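Local coordinates for uncharacterized protein 4E10_S0_1Z6NA_001 (T18) (Artificial gene, PDB 3LEF), which is a computationally designed scaffold of thioredoxin-like fold that probably presents the HIV epitope recognised by antibody 4E10, intended to elicit antibodies against it, at residues Glu129-Val134 with Thr143-Gly148. Residues are numbered along the deposited sequence; the frame is centred on the assembly and turned at random.
Sequences ERPQAV and TAYLWG
Tyr145 reaches from its helix across to Arg130, Pro131 and Val134, and it supplies most of what segment 143-148 brings to this contact. With CG anti to the backbone N (chi1 161°), the ring reaches between Val134, Pro131 and Arg130. Val134 crosses the base of the tyrosine at about a right angle. Its CG1 lies over one face of the ring, while CG2 sits 3.8 Å from Tyr145 CB. Pro131 meets the ring further out, with its CD 3.7 Å from Tyr145 CE1. Pro131 is also the N-cap residue of helix 132-135. In this thioredoxin-like fold, the segment 129-134 directly follows the edge strand 123-128, and the tyrosine joins it to helix 139-146. Arg130 approaches the far end of the ring. Its CG is 3.6 Å from Tyr145 OH, and its NE is 3.7 Å from Tyr145 CE2. The guanidinium and ring planes stand 55° apart, so the two groups do not stack. No hydrogen bond links the segments directly. Instead, Asp68 of helix 67-82 accepts a hydrogen bond from Tyr145 OH and forms a salt bridge with Arg130 NE, both through OD1. Tyr145 OH also has a weak hydrogen bond to Asn72 ND2.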
# COMPACT_ATOMS: atom_id res chain seq x y z
N GLU A 129 14.07 -9.35 0.45
CA GLU A 129 13.18 -10.50 0.45
C GLU A 129 13.48 -11.47 1.59
O GLU A 129 12.61 -11.72 2.43
CB GLU A 129 13.18 -11.20 -0.91
CG GLU A 129 11.92 -12.02 -1.18
CD GLU A 129 11.90 -12.68 -2.56
OE1 GLU A 129 12.98 -12.92 -3.13
OE2 GLU A 129 10.79 -12.97 -3.07
N ARG A 130 14.70 -11.99 1.64
CA ARG A 130 15.09 -12.99 2.65
C ARG A 130 16.52 -12.86 3.17
O ARG A 130 17.38 -12.25 2.52
CB ARG A 130 14.97 -14.38 2.07
CG ARG A 130 13.57 -14.79 1.79
CD ARG A 130 13.50 -15.92 0.76
NE ARG A 130 12.10 -16.27 0.57
CZ ARG A 130 11.66 -17.32 -0.10
NH1 ARG A 130 10.35 -17.52 -0.17
NH2 ARG A 130 12.50 -18.15 -0.69
N PRO A 131 16.79 -13.46 4.34
CA PRO A 131 18.14 -13.46 4.87
C PRO A 131 19.10 -14.14 3.92
O PRO A 131 18.71 -15.08 3.21
CB PRO A 131 18.02 -14.23 6.19
CG PRO A 131 16.56 -14.12 6.55
CD PRO A 131 15.85 -14.15 5.24
N GLN A 132 20.35 -13.68 3.89
CA GLN A 132 21.33 -14.22 2.94
C GLN A 132 21.59 -15.73 3.15
O GLN A 132 21.85 -16.46 2.18
CB GLN A 132 22.64 -13.42 3.02
CG GLN A 132 23.59 -13.61 1.84
CD GLN A 132 23.06 -13.05 0.53
OE1 GLN A 132 22.81 -13.79 -0.42
NE2 GLN A 132 22.90 -11.74 0.46
N ALA A 133 21.52 -16.20 4.39
CA ALA A 133 21.71 -17.64 4.64
C ALA A 133 20.55 -18.47 4.06
O ALA A 133 20.70 -19.65 3.76
CB ALA A 133 21.91 -17.93 6.13
N VAL A 134 19.38 -17.84 3.91
CA VAL A 134 18.23 -18.48 3.30
C VAL A 134 18.35 -18.42 1.77
O VAL A 134 18.04 -19.39 1.08
CB VAL A 134 16.91 -17.83 3.73
CG1 VAL A 134 15.73 -18.36 2.89
CG2 VAL A 134 16.67 -18.03 5.22
N THR A 143 12.36 -23.83 3.77
CA THR A 143 11.25 -24.42 4.52
C THR A 143 11.30 -24.11 6.01
O THR A 143 10.27 -23.74 6.59
CB THR A 143 11.22 -25.92 4.33
OG1 THR A 143 11.00 -26.20 2.95
CG2 THR A 143 10.09 -26.55 5.16
N ALA A 144 12.47 -24.28 6.63
CA ALA A 144 12.70 -23.87 8.04
C ALA A 144 12.48 -22.37 8.24
O ALA A 144 11.94 -21.94 9.27
CB ALA A 144 14.12 -24.25 8.48
N TYR A 145 12.91 -21.58 7.27
CA TYR A 145 12.63 -20.13 7.24
C TYR A 145 11.12 -19.81 7.27
O TYR A 145 10.66 -18.97 8.05
CB TYR A 145 13.26 -19.53 5.98
CG TYR A 145 12.71 -18.18 5.56
CD1 TYR A 145 13.10 -17.02 6.21
CD2 TYR A 145 11.81 -18.07 4.51
CE1 TYR A 145 12.59 -15.79 5.83
CE2 TYR A 145 11.30 -16.86 4.13
CZ TYR A 145 11.70 -15.71 4.79
OH TYR A 145 11.20 -14.49 4.42
N LEU A 146 10.35 -20.46 6.41
CA LEU A 146 8.90 -20.20 6.35
C LEU A 146 8.22 -20.61 7.65
O LEU A 146 7.13 -20.12 7.99
CB LEU A 146 8.28 -20.94 5.17
CG LEU A 146 7.90 -20.18 3.88
CD1 LEU A 146 8.71 -18.90 3.64
CD2 LEU A 146 7.98 -21.14 2.69
N TRP A 147 8.88 -21.51 8.37
CA TRP A 147 8.42 -21.94 9.68
C TRP A 147 8.91 -21.00 10.79
O TRP A 147 8.51 -21.14 11.93
CB TRP A 147 8.86 -23.40 9.96
N GLY A 148 9.74 -20.03 10.43
CA GLY A 148 10.25 -19.05 11.38
C GLY A 148 11.54 -19.42 12.08
O GLY A 148 11.83 -18.93 13.17